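Local coordinates for protein-glutamine gamma-glutamyltransferase (Pagrus major, PDB 1G0D), which catalyses, in a calcium-dependent manner, the formation of covalent bonds between peptide-bound glutamine and primary amines such as the lysine side chains of proteins, at residues K150-E153 / Y154-E158; T233-E237 / E238-D242; S424-V428 / Y429-R433; G445-K448 / E449-V452. All coordinates share one frame; numbering follows the deposited sequence.

Contact 1 of 4, residues K150-E153 / Y154-E158. With SO4 (sulfate ion), chain B.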
loop_
_atom_site.group_PDB
_atom_site.type_symbol
_atom_site.label_atom_id
_atom_site.label_comp_id
_atom_site.label_asym_id
_atom_site.label_seq_id
_atom_site.Cartn_x
_atom_site.Cartn_y
_atom_site.Cartn_z
ATOM N N LYS A 150 -0.657 -18.574 1.239
ATOM C CA LYS A 150 -0.667 -17.245 0.671
ATOM C C LYS A 150 -1.736 -16.410 1.322
ATOM O O LYS A 150 -1.651 -15.196 1.328
ATOM C CB LYS A 150 -0.915 -17.328 -0.816
ATOM C CG LYS A 150 0.192 -17.990 -1.541
ATOM C CD LYS A 150 0.005 -17.789 -2.977
ATOM C CE LYS A 150 0.886 -18.747 -3.713
ATOM N NZ LYS A 150 0.773 -18.425 -5.165
ATOM N N LEU A 151 -2.759 -17.062 1.856
ATOM C CA LEU A 151 -3.830 -16.335 2.529
ATOM C C LEU A 151 -3.312 -15.850 3.882
ATOM O O LEU A 151 -3.757 -14.840 4.423
ATOM C CB LEU A 151 -5.061 -17.233 2.701
ATOM C CG LEU A 151 -5.923 -17.311 1.440
ATOM C CD1 LEU A 151 -6.984 -18.395 1.577
ATOM C CD2 LEU A 151 -6.554 -15.971 1.206
ATOM N N GLN A 152 -2.337 -16.564 4.418
ATOM C CA GLN A 152 -1.747 -16.208 5.703
ATOM C C GLN A 152 -0.975 -14.913 5.594
ATOM O O GLN A 152 -0.948 -14.114 6.532
ATOM C CB GLN A 152 -0.818 -17.327 6.158
ATOM C CG GLN A 152 -0.163 -17.067 7.457
ATOM C CD GLN A 152 -1.157 -16.671 8.516
ATOM O OE1 GLN A 152 -2.222 -17.324 8.663
ATOM N NE2 GLN A 152 -0.830 -15.594 9.269
ATOM N N GLU A 153 -0.328 -14.725 4.442
ATOM C CA GLU A 153 0.442 -13.521 4.189
ATOM C C GLU A 153 -0.449 -12.407 3.669
ATOM O O GLU A 153 -0.436 -11.293 4.188
ATOM C CB GLU A 153 1.527 -13.786 3.153
ATOM C CG GLU A 153 2.277 -12.520 2.703
ATOM C CD GLU A 153 3.096 -11.856 3.822
ATOM O OE1 GLU A 153 3.326 -12.504 4.864
ATOM O OE2 GLU A 153 3.515 -10.682 3.665
ATOM N N TYR A 154 -1.244 -12.727 2.655
ATOM C CA TYR A 154 -2.122 -11.750 2.036
ATOM C C TYR A 154 -3.422 -11.382 2.744
ATOM O O TYR A 154 -4.101 -10.463 2.304
ATOM C CB TYR A 154 -2.413 -12.186 0.620
ATOM C CG TYR A 154 -1.162 -12.503 -0.143
ATOM C CD1 TYR A 154 -0.030 -11.686 -0.014
ATOM C CD2 TYR A 154 -1.108 -13.607 -1.007
ATOM C CE1 TYR A 154 1.114 -11.952 -0.724
ATOM C CE2 TYR A 154 0.037 -13.890 -1.734
ATOM C CZ TYR A 154 1.142 -13.053 -1.587
ATOM O OH TYR A 154 2.257 -13.281 -2.348
ATOM N N VAL A 155 -3.792 -12.098 3.804
ATOM C CA VAL A 155 -4.992 -11.742 4.580
ATOM C C VAL A 155 -4.641 -11.672 6.061
ATOM O O VAL A 155 -4.867 -10.667 6.716
ATOM C CB VAL A 155 -6.188 -12.738 4.492
ATOM C CG1 VAL A 155 -7.284 -12.280 5.465
ATOM C CG2 VAL A 155 -6.769 -12.778 3.119
ATOM N N MET A 156 -4.051 -12.727 6.585
ATOM C CA MET A 156 -3.736 -12.781 7.999
ATOM C C MET A 156 -2.512 -12.078 8.529
ATOM O O MET A 156 -2.456 -11.764 9.702
ATOM C CB MET A 156 -3.718 -14.241 8.419
ATOM C CG MET A 156 -5.073 -14.896 8.162
ATOM S SD MET A 156 -6.197 -14.277 9.353
ATOM C CE MET A 156 -7.587 -14.280 8.489
ATOM N N ASN A 157 -1.515 -11.831 7.699
ATOM C CA ASN A 157 -0.329 -11.154 8.206
ATOM C C ASN A 157 -0.553 -9.653 8.430
ATOM O O ASN A 157 -1.082 -8.952 7.560
ATOM C CB ASN A 157 0.835 -11.363 7.268
ATOM C CG ASN A 157 2.114 -10.945 7.908
ATOM O OD1 ASN A 157 2.084 -10.243 8.920
ATOM N ND2 ASN A 157 3.242 -11.357 7.350
ATOM N N GLU A 158 -0.174 -9.154 9.597
ATOM C CA GLU A 158 -0.391 -7.738 9.899
ATOM C C GLU A 158 0.858 -6.866 9.739
ATOM O O GLU A 158 0.798 -5.637 9.871
ATOM C CB GLU A 158 -0.918 -7.571 11.322
ATOM C CG GLU A 158 -2.374 -7.981 11.557
ATOM C CD GLU A 158 -2.737 -7.965 13.039
ATOM O OE1 GLU A 158 -2.157 -8.772 13.811
ATOM O OE2 GLU A 158 -3.585 -7.137 13.436
HETATM S S SO4 B . 1.626 -15.020 -7.176
HETATM O O1 SO4 B . 1.143 -14.390 -8.311
HETATM O O2 SO4 B . 0.532 -15.258 -6.313
HETATM O O3 SO4 B . 2.016 -16.261 -7.673
HETATM O O4 SO4 B . 2.761 -14.304 -6.661
#
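Leu151 and Val155 stand one turn apart where helix 148-156 ends in a wider, pi-type turn. The evidence for that turn is the backbone. Leu151 O accepts both from Val155 N, at 2.8 Å with a bent N-H...O angle of 131°, and from Met156 N, at 3.0 Å and straighter (163°). The i+5 bond lies in the carbonyl plane, whereas the i+4 donor sits well above it.

Side-chain packing follows the same spacing. Leu151 CD2 and Val155 CG2 run alongside each other 3.7 Å apart, and Leu151 also touches Pro136 and Trp137. Lys150 lays its CB against Tyr154 CE2 (3.7 Å), the two side chains pointing the same way, while Trp351 meets the tyrosine ring edge-to-face. Gln152 bends at chi2 (51°), which brings its amide across Met156, with Gln152 NE2 3.3 Å from Met156 CB.

Lys150, extended beyond CG, reaches a sulfate ion, probably from the crystallisation liquor, through a weak bond; Arg291 and Trp351 also hold this ion. At the helix end, Asn157 ND2 donates to Glu153 OE1 at 2.7 Å; the acceptor lies near the Asn157 amide plane, while the donor comes from the syn side but tilted out of the carboxylate plane.

Contact 2 of 4, residues T233-E237 / E238-D242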
loop_
_atom_site.group_PDB
_atom_site.type_symbol
_atom_site.label_atom_id
_atom_site.label_comp_id
_atom_site.label_asym_id
_atom_site.label_seq_id
_atom_site.Cartn_x
_atom_site.Cartn_y
_atom_site.Cartn_z
ATOM N N THR A 233 -5.220 13.149 2.942
ATOM C CA THR A 233 -5.039 14.310 2.107
ATOM C C THR A 233 -3.640 14.123 1.507
ATOM O O THR A 233 -2.684 13.806 2.226
ATOM C CB THR A 233 -5.106 15.594 2.979
ATOM O OG1 THR A 233 -6.472 15.865 3.312
ATOM C CG2 THR A 233 -4.549 16.781 2.250
ATOM N N GLY A 234 -3.502 14.285 0.196
ATOM C CA GLY A 234 -2.184 14.126 -0.383
ATOM C C GLY A 234 -1.418 15.436 -0.428
ATOM O O GLY A 234 -1.994 16.491 -0.694
ATOM N N ARG A 235 -0.120 15.376 -0.138
ATOM C CA ARG A 235 0.747 16.544 -0.205
ATOM C C ARG A 235 2.037 15.998 -0.802
ATOM O O ARG A 235 2.775 15.263 -0.141
ATOM C CB ARG A 235 1.054 17.102 1.165
ATOM C CG ARG A 235 1.938 18.352 1.127
ATOM C CD ARG A 235 1.038 19.565 1.016
ATOM N NE ARG A 235 1.485 20.651 1.867
ATOM C CZ ARG A 235 0.679 21.590 2.355
ATOM N NH1 ARG A 235 1.178 22.540 3.120
ATOM N NH2 ARG A 235 -0.621 21.581 2.080
ATOM N N TRP A 236 2.304 16.368 -2.051
ATOM C CA TRP A 236 3.454 15.876 -2.756
ATOM C C TRP A 236 4.744 16.596 -2.500
ATOM O O TRP A 236 5.800 16.122 -2.927
ATOM C CB TRP A 236 3.106 15.785 -4.241
ATOM C CG TRP A 236 1.855 14.914 -4.389
ATOM C CD1 TRP A 236 0.570 15.355 -4.436
ATOM C CD2 TRP A 236 1.769 13.465 -4.274
ATOM N NE1 TRP A 236 -0.313 14.284 -4.341
ATOM C CE2 TRP A 236 0.398 13.125 -4.239
ATOM C CE3 TRP A 236 2.718 12.438 -4.191
ATOM C CZ2 TRP A 236 -0.044 11.813 -4.127
ATOM C CZ3 TRP A 236 2.269 11.127 -4.083
ATOM C CH2 TRP A 236 0.899 10.833 -4.052
ATOM N N GLU A 237 4.676 17.730 -1.794
ATOM C CA GLU A 237 5.898 18.445 -1.437
ATOM C C GLU A 237 5.949 19.081 -0.069
ATOM O O GLU A 237 4.974 19.634 0.466
ATOM C CB GLU A 237 6.336 19.466 -2.500
ATOM C CG GLU A 237 7.825 19.310 -2.865
ATOM C CD GLU A 237 8.406 20.525 -3.511
ATOM O OE1 GLU A 237 7.617 21.397 -3.917
ATOM O OE2 GLU A 237 9.644 20.609 -3.613
ATOM N N GLU A 238 7.184 18.967 0.423
ATOM C CA GLU A 238 7.723 19.315 1.726
ATOM C C GLU A 238 7.125 20.256 2.763
ATOM O O GLU A 238 7.041 19.855 3.924
ATOM C CB GLU A 238 9.208 19.551 1.551
ATOM C CG GLU A 238 9.803 20.358 2.571
ATOM C CD GLU A 238 10.028 21.720 2.048
ATOM O OE1 GLU A 238 9.521 22.634 2.722
ATOM O OE2 GLU A 238 10.691 21.869 0.977
ATOM N N PRO A 239 6.760 21.502 2.442
ATOM C CA PRO A 239 6.192 22.158 3.658
ATOM C C PRO A 239 4.832 21.502 4.041
ATOM O O PRO A 239 3.781 21.865 3.518
ATOM C CB PRO A 239 6.040 23.617 3.257
ATOM C CG PRO A 239 6.028 23.583 1.752
ATOM C CD PRO A 239 6.821 22.380 1.276
ATOM N N TYR A 240 4.871 20.519 4.938
ATOM C CA TYR A 240 3.669 19.786 5.333
ATOM C C TYR A 240 3.086 20.500 6.509
ATOM O O TYR A 240 2.786 19.901 7.545
ATOM C CB TYR A 240 4.044 18.364 5.730
ATOM C CG TYR A 240 4.755 17.614 4.635
ATOM C CD1 TYR A 240 4.075 17.178 3.492
ATOM C CD2 TYR A 240 6.115 17.394 4.704
ATOM C CE1 TYR A 240 4.749 16.552 2.453
ATOM C CE2 TYR A 240 6.795 16.770 3.676
ATOM C CZ TYR A 240 6.113 16.356 2.561
ATOM O OH TYR A 240 6.824 15.752 1.553
ATOM N N THR A 241 2.889 21.793 6.312
ATOM C CA THR A 241 2.452 22.664 7.374
ATOM C C THR A 241 1.467 22.215 8.430
ATOM O O THR A 241 1.819 22.209 9.622
ATOM C CB THR A 241 2.020 24.029 6.822
ATOM O OG1 THR A 241 1.093 23.852 5.754
ATOM C CG2 THR A 241 3.236 24.766 6.306
ATOM N N ASP A 242 0.260 21.818 8.077
ATOM C CA ASP A 242 -0.610 21.494 9.197
ATOM C C ASP A 242 -0.988 20.049 9.348
ATOM O O ASP A 242 -2.165 19.712 9.459
ATOM C CB ASP A 242 -1.851 22.368 9.128
ATOM C CG ASP A 242 -1.515 23.814 8.799
ATOM O OD1 ASP A 242 -0.981 24.520 9.700
ATOM O OD2 ASP A 242 -1.778 24.233 7.638
#
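Pro239 O is gripped by two nitrogens of Arg235: NH1 at 2.7 Å, with an N-H...O angle of 156°, and NE at 3.1 Å. Both bonds run side-on to one acceptor that lies at the guanidinium edge, almost in its plane, so the rotation of the flat group is fixed. With CG opposite the backbone N (chi1 -179°), Arg235 CG lies 3.4 Å from Tyr240 CD1; bends at chi2 and chi3 then carry the guanidinium to Pro239 O. The two side chains slide past each other in opposite directions, their planes 29° apart.

The backbone that presents Pro239 O is an inverse gamma turn centred on Tyr240, closed by a weak bond from Thr241 N to Pro239 O at 2.9 Å. It belongs to the loop that follows strand 232-234. Glu237 O lies over one face of the Tyr240 ring, 3.7 Å from Tyr240 CE1, and Arg235 O lies at the ring edge. The phenol OH is hydrogen-bonded to Glu555 and Gln271.

The carboxylates of Glu237 and Glu238 form salt bridges with arginines: Arg324 and Arg520 for Glu237, Arg520 for Glu238. Trp236 packs against Tyr515, a residue important for catalysis, and its side chain lies about 4 Å from that of the active-site Cys272.

Contact 3 of 4, residues S424-V428 / Y429-R433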
loop_
_atom_site.group_PDB
_atom_site.type_symbol
_atom_site.label_atom_id
_atom_site.label_comp_id
_atom_site.label_asym_id
_atom_site.label_seq_id
_atom_site.Cartn_x
_atom_site.Cartn_y
_atom_site.Cartn_z
ATOM N N SER A 424 8.100 -4.959 -7.193
ATOM C CA SER A 424 8.378 -5.731 -5.999
ATOM C C SER A 424 7.203 -5.839 -5.059
ATOM O O SER A 424 6.366 -4.942 -4.999
ATOM C CB SER A 424 9.515 -5.056 -5.237
ATOM O OG SER A 424 10.731 -5.130 -5.956
ATOM N N THR A 425 7.160 -6.948 -4.322
ATOM C CA THR A 425 6.152 -7.171 -3.307
ATOM C C THR A 425 6.851 -8.045 -2.273
ATOM O O THR A 425 7.859 -8.679 -2.576
ATOM C CB THR A 425 4.900 -7.862 -3.858
ATOM O OG1 THR A 425 3.850 -7.742 -2.898
ATOM C CG2 THR A 425 5.134 -9.348 -4.104
ATOM N N LYS A 426 6.350 -8.062 -1.045
ATOM C CA LYS A 426 6.977 -8.888 -0.006
ATOM C C LYS A 426 6.776 -10.389 -0.251
ATOM O O LYS A 426 5.745 -10.840 -0.750
ATOM C CB LYS A 426 6.437 -8.532 1.398
ATOM C CG LYS A 426 7.010 -9.386 2.549
ATOM C CD LYS A 426 6.435 -9.007 3.903
ATOM C CE LYS A 426 6.619 -10.116 4.937
ATOM N NZ LYS A 426 6.138 -11.424 4.412
ATOM N N SER A 427 7.791 -11.144 0.136
ATOM C CA SER A 427 7.783 -12.567 -0.001
ATOM C C SER A 427 6.899 -13.240 1.047
ATOM O O SER A 427 6.829 -12.813 2.194
ATOM C CB SER A 427 9.188 -13.074 0.163
ATOM O OG SER A 427 9.122 -14.475 0.231
ATOM N N VAL A 428 6.253 -14.330 0.642
ATOM C CA VAL A 428 5.391 -15.060 1.521
ATOM C C VAL A 428 6.146 -15.716 2.655
ATOM O O VAL A 428 5.581 -16.010 3.720
ATOM C CB VAL A 428 4.646 -16.142 0.762
ATOM C CG1 VAL A 428 3.989 -17.080 1.739
ATOM C CG2 VAL A 428 3.613 -15.509 -0.115
ATOM N N TYR A 429 7.418 -15.968 2.436
ATOM C CA TYR A 429 8.195 -16.605 3.474
ATOM C C TYR A 429 9.454 -15.814 3.640
ATOM O O TYR A 429 10.324 -15.838 2.786
ATOM C CB TYR A 429 8.516 -18.044 3.095
ATOM C CG TYR A 429 7.359 -18.981 3.283
ATOM C CD1 TYR A 429 6.489 -18.843 4.377
ATOM C CD2 TYR A 429 7.105 -19.984 2.356
ATOM C CE1 TYR A 429 5.382 -19.683 4.541
ATOM C CE2 TYR A 429 6.001 -20.832 2.505
ATOM C CZ TYR A 429 5.144 -20.671 3.597
ATOM O OH TYR A 429 4.046 -21.494 3.692
ATOM N N GLY A 430 9.562 -15.133 4.765
ATOM C CA GLY A 430 10.717 -14.299 4.994
ATOM C C GLY A 430 10.269 -12.896 4.649
ATOM O O GLY A 430 9.112 -12.663 4.258
ATOM N N ASN A 431 11.177 -11.948 4.788
ATOM C CA ASN A 431 10.824 -10.576 4.486
ATOM C C ASN A 431 11.592 -10.126 3.259
ATOM O O ASN A 431 11.914 -8.941 3.096
ATOM C CB ASN A 431 11.078 -9.688 5.725
ATOM C CG ASN A 431 10.035 -9.943 6.861
ATOM O OD1 ASN A 431 9.960 -11.051 7.416
ATOM N ND2 ASN A 431 9.225 -8.924 7.187
ATOM N N HIS A 432 11.844 -11.103 2.382
ATOM C CA HIS A 432 12.562 -10.883 1.134
ATOM C C HIS A 432 11.670 -10.222 0.108
ATOM O O HIS A 432 10.447 -10.300 0.172
ATOM C CB HIS A 432 13.093 -12.189 0.518
ATOM C CG HIS A 432 13.232 -13.328 1.484
ATOM N ND1 HIS A 432 12.949 -14.634 1.138
ATOM C CD2 HIS A 432 13.670 -13.369 2.768
ATOM C CE1 HIS A 432 13.205 -15.430 2.163
ATOM N NE2 HIS A 432 13.644 -14.687 3.165
ATOM N N ARG A 433 12.329 -9.578 -0.846
ATOM C CA ARG A 433 11.698 -8.861 -1.937
ATOM C C ARG A 433 11.487 -9.903 -2.996
ATOM O O ARG A 433 12.384 -10.682 -3.321
ATOM C CB ARG A 433 12.636 -7.735 -2.444
ATOM C CG ARG A 433 12.310 -7.048 -3.787
ATOM C CD ARG A 433 13.454 -6.096 -4.261
ATOM N NE ARG A 433 14.299 -6.687 -5.306
ATOM C CZ ARG A 433 13.897 -6.919 -6.561
ATOM N NH1 ARG A 433 12.659 -6.610 -6.942
ATOM N NH2 ARG A 433 14.712 -7.498 -7.449
#
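Ser427 N donates to His432 O at 2.8 Å, nearly in line with the carbonyl bond, and two side-chain grips flank this backbone link. On one side, Lys426 NZ bonds Ser427 O at 2.7 Å and Gly430 O at 3.2 Å, tying together two carbonyls that, as acceptors, cannot bond each other. The lysine runs extended as far as CE and turns only at chi4 (-51°), which turns NZ toward the two carbonyl oxygens; Lys426 CE passes Asn431 ND2 at 3.6 Å. Gly430 itself, with phi at 99°, has a backbone conformation suited to glycine. On the other, Arg433 NH1 meets Ser424 OG at 2.6 Å, with the oxygen at the guanidinium edge, near its plane. Toward the loop tip, Val428 CG1 makes a CH-pi contact over the face of the Tyr429 ring, 4.0 Å from its centroid and only 7° off the normal.

Farther out, Glu153 OE2 is a further, salt-bridging partner of Lys426 NZ, and Tyr154 of the same helix 148-156 backs Val428. Thr425 OG1 attaches the strand outward to Pro292 O.

Lys426 and Arg433 form an antiparallel non-hydrogen-bonded pair, which makes this a beta-hairpin made of strands 424-426 and 433-435, the second carrying Glu434, probably a calcium ligand, as in relatives.

Contact 4 of 4, residues G445-K448 / E449-V452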
loop_
_atom_site.group_PDB
_atom_site.type_symbol
_atom_site.label_atom_id
_atom_site.label_comp_id
_atom_site.label_asym_id
_atom_site.label_seq_id
_atom_site.Cartn_x
_atom_site.Cartn_y
_atom_site.Cartn_z
ATOM N N GLY A 445 12.321 -6.953 -25.220
ATOM C CA GLY A 445 12.830 -7.473 -26.475
ATOM C C GLY A 445 12.143 -8.748 -26.968
ATOM O O GLY A 445 12.156 -9.061 -28.152
ATOM N N SER A 446 11.538 -9.498 -26.064
ATOM C CA SER A 446 10.856 -10.709 -26.453
ATOM C C SER A 446 9.916 -10.408 -27.613
ATOM O O SER A 446 9.460 -9.296 -27.770
ATOM C CB SER A 446 10.077 -11.281 -25.243
ATOM O OG SER A 446 9.090 -10.388 -24.748
ATOM N N GLN A 447 9.650 -11.401 -28.441
ATOM C CA GLN A 447 8.740 -11.205 -29.542
ATOM C C GLN A 447 7.400 -11.127 -28.894
ATOM O O GLN A 447 6.455 -10.582 -29.460
ATOM C CB GLN A 447 8.757 -12.392 -30.509
ATOM C CG GLN A 447 7.685 -12.340 -31.645
ATOM C CD GLN A 447 7.919 -11.212 -32.696
ATOM O OE1 GLN A 447 6.956 -10.575 -33.160
ATOM N NE2 GLN A 447 9.193 -10.979 -33.070
ATOM N N LYS A 448 7.290 -11.695 -27.702
ATOM C CA LYS A 448 6.004 -11.631 -27.047
ATOM C C LYS A 448 5.786 -10.186 -26.629
ATOM O O LYS A 448 4.677 -9.689 -26.731
ATOM C CB LYS A 448 5.936 -12.590 -25.861
ATOM C CG LYS A 448 5.232 -13.896 -26.229
ATOM C CD LYS A 448 3.779 -13.960 -25.736
ATOM C CE LYS A 448 2.778 -13.090 -26.544
ATOM N NZ LYS A 448 1.371 -13.034 -25.940
ATOM N N GLU A 449 6.851 -9.513 -26.198
ATOM C CA GLU A 449 6.740 -8.119 -25.819
ATOM C C GLU A 449 6.397 -7.332 -27.066
ATOM O O GLU A 449 5.587 -6.414 -26.996
ATOM C CB GLU A 449 8.044 -7.566 -25.244
ATOM C CG GLU A 449 7.972 -6.048 -24.907
ATOM C CD GLU A 449 9.341 -5.369 -24.817
ATOM O OE1 GLU A 449 10.167 -5.592 -25.726
ATOM O OE2 GLU A 449 9.599 -4.609 -23.851
ATOM N N ARG A 450 7.008 -7.666 -28.208
ATOM C CA ARG A 450 6.706 -6.942 -29.448
ATOM C C ARG A 450 5.261 -7.086 -29.908
ATOM O O ARG A 450 4.677 -6.151 -30.424
ATOM C CB ARG A 450 7.603 -7.376 -30.621
ATOM C CG ARG A 450 7.166 -6.714 -31.949
ATOM C CD ARG A 450 8.239 -6.662 -33.051
ATOM N NE ARG A 450 9.418 -5.884 -32.664
ATOM C CZ ARG A 450 9.817 -4.754 -33.248
ATOM N NH1 ARG A 450 9.131 -4.248 -34.266
ATOM N NH2 ARG A 450 10.907 -4.123 -32.798
ATOM N N GLU A 451 4.659 -8.239 -29.739
ATOM C CA GLU A 451 3.320 -8.311 -30.227
ATOM C C GLU A 451 2.299 -7.730 -29.276
ATOM O O GLU A 451 1.189 -7.433 -29.700
ATOM C CB GLU A 451 2.972 -9.738 -30.619
ATOM C CG GLU A 451 3.222 -10.764 -29.541
ATOM C CD GLU A 451 3.281 -12.191 -30.091
ATOM O OE1 GLU A 451 4.172 -12.444 -30.939
ATOM O OE2 GLU A 451 2.447 -13.046 -29.672
ATOM N N VAL A 452 2.636 -7.547 -27.998
ATOM C CA VAL A 452 1.675 -6.954 -27.055
ATOM C C VAL A 452 1.719 -5.444 -27.178
ATOM O O VAL A 452 0.700 -4.778 -27.099
ATOM C CB VAL A 452 1.975 -7.347 -25.564
ATOM C CG1 VAL A 452 1.105 -6.532 -24.609
ATOM C CG2 VAL A 452 1.678 -8.846 -25.359
#
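Ser446 OG accepts from Glu449 N at 2.8 Å, an N-cap bond that starts helix 447-456. This first turn is the close-packed part. The serine OG sits between its own backbone N and carbonyl carbon (chi1 61°), which brings OG to Glu449 N and leaves it 3.1 Å from Glu449 CB; it is also hydrogen-bonded to Pro443 O. Regular i+4 bonds follow, Arg450 N to Ser446 O at 3.0 Å and Glu451 N to Gln447 O at the same length. Val452, the buried residue here, rests CG2 on Lys448 O at 3.4 Å and touches Tyr442.

The outward side is held more loosely. Lys448 and Glu451 form only a long salt bridge, NZ to OE2 at 3.9 Å, and the lysine's stronger partner is Glu378. Exposed Gln447 merely crosses Glu451 at about a right angle, with Gln447 CG 3.6 Å from Glu451 OE1.

Glu449 returns toward the residues before the helix. By similarity it is a calcium ligand, as is Glu444, whose side chain lies beside it, so this helix start probably forms part of a metal site. The Glu449 chain is extended, CG anti to the backbone N, and Glu449 OE1 accepts from Gly445 N at 2.6 Å, the donor lying 54° out of the carboxylate plane.

In the fold
Contacts 1 and 3 are partly buried, each with its centre about 14 Å from that of the chain, and they touch: the end of helix 148-156 and the hairpin 424-435 share a salt bridge and apolar packing. Contacts 2 and 4 lie at the surface, contact 4 farthest out at about 30 Å, and neither touches another contact; the nearest atoms of 3 and 4 are about 17 Å apart. Both helical contacts rest on main-chain bonds, but contact 1 is at a widened C-terminal turn and contact 4 at a serine-capped start. In both loop contacts a long basic side chain grips backbone carbonyl oxygen; contact 3 adds a main-chain hairpin bond and an arginine–serine bond, while contact 2 borders the catalytic cysteine.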